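Local coordinates for protein nucleoporin NUP170 (Chaetomium thermophilum, PDB 5HAX) that probably serves as a structural scaffold of the nuclear pore complex, joining an N-terminal beta-propeller to a C-terminal helical domain, at residues V52-N57 and P471-V476; P388-D393 and V485-L490. All coordinates share one frame; numbering follows the deposited sequence.

Interaction 1 (V52-N57 and P471-V476)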
loop_
_atom_site.group_PDB
_atom_site.type_symbol
_atom_site.label_atom_id
_atom_site.label_comp_id
_atom_site.label_asym_id
_atom_site.label_seq_id
_atom_site.Cartn_x
_atom_site.Cartn_y
_atom_site.Cartn_z
ATOM N N VAL A 52 -15.043 8.597 0.776
ATOM C CA VAL A 52 -15.822 7.509 0.196
ATOM C C VAL A 52 -16.128 7.846 -1.257
ATOM O O VAL A 52 -16.613 8.942 -1.561
ATOM C CB VAL A 52 -17.119 7.284 0.993
ATOM C CG1 VAL A 52 -17.921 6.131 0.403
ATOM C CG2 VAL A 52 -16.813 7.023 2.463
ATOM N N VAL A 53 -15.866 6.897 -2.159
ATOM C CA VAL A 53 -16.055 7.129 -3.591
ATOM C C VAL A 53 -17.293 6.406 -4.117
ATOM O O VAL A 53 -17.941 6.885 -5.052
ATOM C CB VAL A 53 -14.798 6.721 -4.388
ATOM C CG1 VAL A 53 -13.666 7.707 -4.118
ATOM C CG2 VAL A 53 -14.371 5.300 -4.062
ATOM N N ARG A 54 -17.638 5.258 -3.538
ATOM C CA ARG A 54 -18.850 4.551 -3.947
ATOM C C ARG A 54 -19.156 3.457 -2.931
ATOM O O ARG A 54 -18.354 3.168 -2.040
ATOM C CB ARG A 54 -18.714 3.960 -5.355
ATOM C CG ARG A 54 -17.674 2.868 -5.461
ATOM C CD ARG A 54 -17.398 2.482 -6.906
ATOM N NE ARG A 54 -16.043 1.956 -7.048
ATOM C CZ ARG A 54 -15.015 2.625 -7.563
ATOM N NH1 ARG A 54 -13.825 2.046 -7.630
ATOM N NH2 ARG A 54 -15.165 3.863 -8.021
ATOM N N HIS A 55 -20.337 2.850 -3.081
ATOM C CA HIS A 55 -20.800 1.791 -2.192
ATOM C C HIS A 55 -21.485 0.705 -3.011
ATOM O O HIS A 55 -22.053 0.976 -4.073
ATOM C CB HIS A 55 -21.762 2.333 -1.125
ATOM C CG HIS A 55 -23.105 2.721 -1.664
ATOM N ND1 HIS A 55 -23.359 3.959 -2.211
ATOM C CD2 HIS A 55 -24.269 2.032 -1.734
ATOM C CE1 HIS A 55 -24.621 4.018 -2.598
ATOM N NE2 HIS A 55 -25.196 2.862 -2.320
ATOM N N HIS A 56 -21.432 -0.527 -2.502
ATOM C CA HIS A 56 -22.001 -1.694 -3.173
ATOM C C HIS A 56 -22.859 -2.462 -2.177
ATOM O O HIS A 56 -22.336 -3.044 -1.221
ATOM C CB HIS A 56 -20.905 -2.599 -3.739
ATOM C CG HIS A 56 -19.958 -1.901 -4.664
ATOM N ND1 HIS A 56 -20.316 -1.505 -5.934
ATOM C CD2 HIS A 56 -18.661 -1.545 -4.509
ATOM C CE1 HIS A 56 -19.282 -0.925 -6.519
ATOM N NE2 HIS A 56 -18.265 -0.937 -5.676
ATOM N N ASN A 57 -24.168 -2.482 -2.409
ATOM C CA ASN A 57 -25.079 -3.192 -1.523
ATOM C C ASN A 57 -24.869 -4.698 -1.613
ATOM O O ASN A 57 -24.448 -5.233 -2.642
ATOM C CB ASN A 57 -26.530 -2.856 -1.866
ATOM C CG ASN A 57 -26.930 -1.467 -1.410
ATOM O OD1 ASN A 57 -27.209 -1.246 -0.232
ATOM N ND2 ASN A 57 -26.967 -0.524 -2.344
ATOM N N PRO A 471 -3.859 5.859 -6.298
ATOM C CA PRO A 471 -4.028 6.033 -4.852
ATOM C C PRO A 471 -4.631 4.787 -4.221
ATOM O O PRO A 471 -5.465 4.107 -4.822
ATOM C CB PRO A 471 -4.976 7.235 -4.744
ATOM C CG PRO A 471 -4.931 7.902 -6.075
ATOM C CD PRO A 471 -4.653 6.827 -7.071
ATOM N N GLY A 472 -4.197 4.494 -2.998
ATOM C CA GLY A 472 -4.717 3.328 -2.305
ATOM C C GLY A 472 -6.223 3.413 -2.128
ATOM O O GLY A 472 -6.777 4.477 -1.839
ATOM N N GLU A 473 -6.890 2.276 -2.318
ATOM C CA GLU A 473 -8.321 2.152 -2.100
ATOM C C GLU A 473 -8.576 0.988 -1.155
ATOM O O GLU A 473 -7.865 -0.022 -1.185
ATOM C CB GLU A 473 -9.086 1.948 -3.418
ATOM C CG GLU A 473 -9.016 3.147 -4.352
ATOM C CD GLU A 473 -9.976 3.049 -5.522
ATOM O OE1 GLU A 473 -10.684 2.027 -5.642
ATOM O OE2 GLU A 473 -10.024 4.006 -6.322
ATOM N N PHE A 474 -9.597 1.139 -0.316
ATOM C CA PHE A 474 -9.876 0.195 0.758
ATOM C C PHE A 474 -11.358 -0.144 0.766
ATOM O O PHE A 474 -12.204 0.755 0.735
ATOM C CB PHE A 474 -9.453 0.776 2.109
ATOM C CG PHE A 474 -8.082 1.380 2.093
ATOM C CD1 PHE A 474 -6.974 0.630 2.452
ATOM C CD2 PHE A 474 -7.899 2.693 1.695
ATOM C CE1 PHE A 474 -5.709 1.185 2.427
ATOM C CE2 PHE A 474 -6.638 3.251 1.666
ATOM C CZ PHE A 474 -5.542 2.495 2.034
ATOM N N ALA A 475 -11.660 -1.438 0.800
ATOM C CA ALA A 475 -13.034 -1.920 0.846
ATOM C C ALA A 475 -13.446 -2.104 2.301
ATOM O O ALA A 475 -12.841 -2.905 3.022
ATOM C CB ALA A 475 -13.168 -3.231 0.075
ATOM N N VAL A 476 -14.469 -1.367 2.725
ATOM C CA VAL A 476 -14.996 -1.435 4.085
ATOM C C VAL A 476 -16.267 -2.275 4.017
ATOM O O VAL A 476 -17.310 -1.809 3.548
ATOM C CB VAL A 476 -15.269 -0.041 4.660
ATOM C CG1 VAL A 476 -15.827 -0.145 6.079
ATOM C CG2 VAL A 476 -14.004 0.796 4.642
HETATM O O HOH W 1 -11.725 3.477 -8.172
#
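R54 and E473 meet at the protein surface through a long salt bridge, with R54 NH1 standing 3.7 Å from E473 OE1. The two side chains cross at about a right angle, and the guanidinium and carboxylate planes are turned 60° against each other, so the groups do not form a flat, two-bonded pair. Water 1 supplies the closer link. It accepts a hydrogen bond from R54 NH1 at 2.6 Å and donates one to E473 OE2, also at 2.6 Å, lying in the guanidinium plane at its edge. Another edge position of that group is taken by H56 NE2. On one face, V53 CG2 sits 4.3 Å above the plane of the R54 guanidinium, offset toward its rim. Long, flexible residues suit this place because the strands that carry them are not neighbours: strand 481-487 runs between strands 50-57 and 473-478. Together with 440-445 these strands form one propeller blade, in which a strand from the N-terminal side of the chain supplies the outer edge, the closure often called Velcro. R54 spans the intervening strand with CG tucked between the backbone N and the carbonyl carbon (chi1 66°) and the chain then extended to NE. E473 points toward the edge strand, its chain extended beyond CG, and its OE2 has a stronger partner in R486, to which it is salt-bridged, on the intervening strand 481-487. Backbone bonds from V53 and R54 to I484 hold the edge strand, V53 packs its branched side chain on I484 and R486, and T447 OG1 receives the backbone N-H of E473.

Interaction 2 (P388-D393 and V485-L490)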
loop_
_atom_site.group_PDB
_atom_site.type_symbol
_atom_site.label_atom_id
_atom_site.label_comp_id
_atom_site.label_asym_id
_atom_site.label_seq_id
_atom_site.Cartn_x
_atom_site.Cartn_y
_atom_site.Cartn_z
ATOM N N PRO A 388 1.878 3.057 4.008
ATOM C CA PRO A 388 2.938 3.499 4.919
ATOM C C PRO A 388 2.424 4.005 6.271
ATOM O O PRO A 388 3.130 4.765 6.935
ATOM C CB PRO A 388 3.594 4.631 4.134
ATOM C CG PRO A 388 2.447 5.261 3.418
ATOM C CD PRO A 388 1.450 4.155 3.124
ATOM N N GLY A 389 1.220 3.596 6.670
ATOM C CA GLY A 389 0.688 3.979 7.967
ATOM C C GLY A 389 -0.778 4.363 7.969
ATOM O O GLY A 389 -1.271 4.906 8.964
ATOM N N TYR A 390 -1.485 4.096 6.873
ATOM C CA TYR A 390 -2.920 4.354 6.819
ATOM C C TYR A 390 -3.627 3.578 7.926
ATOM O O TYR A 390 -3.510 2.353 8.002
ATOM C CB TYR A 390 -3.476 3.949 5.452
ATOM C CG TYR A 390 -2.761 4.543 4.257
ATOM C CD1 TYR A 390 -2.240 5.834 4.290
ATOM C CD2 TYR A 390 -2.609 3.807 3.086
ATOM C CE1 TYR A 390 -1.591 6.370 3.189
ATOM C CE2 TYR A 390 -1.965 4.334 1.984
ATOM C CZ TYR A 390 -1.460 5.613 2.038
ATOM O OH TYR A 390 -0.814 6.128 0.934
ATOM N N PHE A 391 -4.368 4.289 8.774
ATOM C CA PHE A 391 -4.956 3.725 9.986
ATOM C C PHE A 391 -6.471 3.867 9.936
ATOM O O PHE A 391 -6.986 4.977 9.771
ATOM C CB PHE A 391 -4.384 4.422 11.226
ATOM C CG PHE A 391 -5.033 4.012 12.522
ATOM C CD1 PHE A 391 -5.129 2.679 12.877
ATOM C CD2 PHE A 391 -5.517 4.969 13.399
ATOM C CE1 PHE A 391 -5.716 2.306 14.074
ATOM C CE2 PHE A 391 -6.101 4.603 14.595
ATOM C CZ PHE A 391 -6.197 3.269 14.933
ATOM N N PHE A 392 -7.177 2.746 10.081
ATOM C CA PHE A 392 -8.634 2.708 10.166
ATOM C C PHE A 392 -9.031 2.178 11.536
ATOM O O PHE A 392 -8.594 1.091 11.926
ATOM C CB PHE A 392 -9.236 1.807 9.080
ATOM C CG PHE A 392 -9.109 2.352 7.684
ATOM C CD1 PHE A 392 -10.212 2.871 7.029
ATOM C CD2 PHE A 392 -7.895 2.330 7.020
ATOM C CE1 PHE A 392 -10.105 3.365 5.742
ATOM C CE2 PHE A 392 -7.782 2.825 5.732
ATOM C CZ PHE A 392 -8.888 3.342 5.095
ATOM N N ASP A 393 -9.864 2.932 12.258
ATOM C CA ASP A 393 -10.337 2.532 13.583
ATOM C C ASP A 393 -11.855 2.601 13.624
ATOM O O ASP A 393 -12.442 3.652 13.349
ATOM C CB ASP A 393 -9.744 3.421 14.680
ATOM C CG ASP A 393 -10.030 2.891 16.076
ATOM O OD1 ASP A 393 -10.541 1.758 16.195
ATOM O OD2 ASP A 393 -9.737 3.600 17.057
ATOM N N VAL A 485 -13.197 3.346 0.081
ATOM C CA VAL A 485 -12.524 4.531 0.603
ATOM C C VAL A 485 -11.212 4.681 -0.152
ATOM O O VAL A 485 -10.476 3.702 -0.320
ATOM C CB VAL A 485 -12.278 4.415 2.117
ATOM C CG1 VAL A 485 -11.590 5.671 2.646
ATOM C CG2 VAL A 485 -13.589 4.166 2.851
ATOM N N ARG A 486 -10.919 5.901 -0.597
ATOM C CA ARG A 486 -9.748 6.184 -1.421
ATOM C C ARG A 486 -8.855 7.199 -0.720
ATOM O O ARG A 486 -9.342 8.206 -0.196
ATOM C CB ARG A 486 -10.164 6.709 -2.800
ATOM C CG ARG A 486 -8.996 7.097 -3.703
ATOM C CD ARG A 486 -9.488 7.627 -5.042
ATOM N NE ARG A 486 -10.212 6.608 -5.798
ATOM C CZ ARG A 486 -11.126 6.867 -6.730
ATOM N NH1 ARG A 486 -11.446 8.119 -7.028
ATOM N NH2 ARG A 486 -11.729 5.870 -7.361
ATOM N N ARG A 487 -7.554 6.924 -0.717
ATOM C CA ARG A 487 -6.568 7.880 -0.238
ATOM C C ARG A 487 -6.423 9.023 -1.235
ATOM O O ARG A 487 -6.358 8.804 -2.449
ATOM C CB ARG A 487 -5.224 7.172 -0.036
ATOM C CG ARG A 487 -4.035 8.077 0.247
ATOM C CD ARG A 487 -4.200 8.842 1.541
ATOM N NE ARG A 487 -2.966 9.530 1.917
ATOM C CZ ARG A 487 -2.915 10.683 2.578
ATOM N NH1 ARG A 487 -4.030 11.303 2.947
ATOM N NH2 ARG A 487 -1.740 11.221 2.868
ATOM N N ARG A 488 -6.371 10.249 -0.721
ATOM C CA ARG A 488 -6.214 11.438 -1.549
ATOM C C ARG A 488 -4.771 11.921 -1.504
ATOM O O ARG A 488 -4.173 12.011 -0.427
ATOM C CB ARG A 488 -7.162 12.547 -1.093
ATOM C CG ARG A 488 -8.601 12.266 -1.477
ATOM C CD ARG A 488 -9.573 13.268 -0.896
ATOM N NE ARG A 488 -9.698 14.467 -1.718
ATOM C CZ ARG A 488 -10.815 15.179 -1.844
ATOM N NH1 ARG A 488 -10.827 16.259 -2.615
ATOM N NH2 ARG A 488 -11.923 14.817 -1.206
ATOM N N ARG A 489 -4.220 12.211 -2.680
ATOM C CA ARG A 489 -2.867 12.720 -2.827
ATOM C C ARG A 489 -2.856 14.241 -2.712
ATOM O O ARG A 489 -3.898 14.901 -2.707
ATOM C CB ARG A 489 -2.283 12.302 -4.177
ATOM C CG ARG A 489 -2.346 10.807 -4.472
ATOM C CD ARG A 489 -2.185 10.541 -5.966
ATOM N NE ARG A 489 -3.302 11.087 -6.735
ATOM C CZ ARG A 489 -3.329 11.181 -8.061
ATOM N NH1 ARG A 489 -4.392 11.693 -8.664
ATOM N NH2 ARG A 489 -2.297 10.772 -8.787
ATOM N N LEU A 490 -1.647 14.799 -2.633
ATOM C CA LEU A 490 -1.495 16.250 -2.632
ATOM C C LEU A 490 -2.149 16.873 -3.862
ATOM O O LEU A 490 -2.874 17.867 -3.754
ATOM C CB LEU A 490 -0.011 16.613 -2.564
ATOM C CG LEU A 490 0.342 18.082 -2.810
ATOM C CD1 LEU A 490 -0.372 18.989 -1.818
ATOM C CD2 LEU A 490 1.849 18.285 -2.742
#
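R487 lies against the ring of Y390, the two side chains crossing at about a right angle with ring and guanidinium planes 61° apart. From R487 CB the chain leaves with CG anti to the backbone N (chi1 170°), then bends at chi2 (63°), which carries its middle across the phenol, near its OH and CE1 side. R487 CG comes to 3.8 Å from Y390 OH and 4.0 Å from Y390 CZ. The next carbon, R487 CD, is 4.0 Å from Y390 CE1, and R487 NE approaches that same Y390 CE1 most closely, at 3.7 Å. Beyond this the charged tip turns to other partners: R487 NH2 forms a salt bridge with E462 OE2, R487 NH1 gives a hydrogen bond to the carbonyl of P49, and F50 adds a cation-pi contact. Arginine suits the place because its methylene chain packs on an aromatic ring while its end meets an acid. The contact joins neighbouring blades of the beta-propeller, with strand 390-395 in one and strand 481-487 in the next, so it belongs to the buried seam between two sheets. Y390 forms a classic beta bulge with G389, both residues facing F386, and P388 CD rests 3.4 Å above one face of the Y390 ring, offset toward its rim. The phenol hydroxyl hydrogen-bonds to E462 OE1, so one carboxylate holds both tyrosine and arginine. A leucine in place of Y390 would probably leave E462 OE1 without its hydroxyl partner and the aliphatic part of R487 less firmly packed. Farther along the seam, V485 CG1 meets F392 CE1 at the edge of the ring, 4.1 Å away, a purely apolar touch suited to a compact branched residue, and F474 packs on F392 as well.

The centres of the two interactions are about 12 Å apart, and both involve the blade built from strands 50-57, 481-487, 473-478 and 440-445. Interaction 1 spans its outer part at the surface, whereas interaction 2 packs this blade on the preceding one in the buried interior. Their segments alternate along the chain, in the order 52-57, 388-393, 471-476 and 485-490. Adjacent strands 473-478 and 481-487 couple them directly: F474 N probably hydrogen-bonds to V485 O at 2.7 Å, and F474 also packs on Y390. Interaction 1 thus lies within the ring-closing blade, while interaction 2 ties it to the neighbouring blade, its second segment running through the N-cap R489 into helix 490-501.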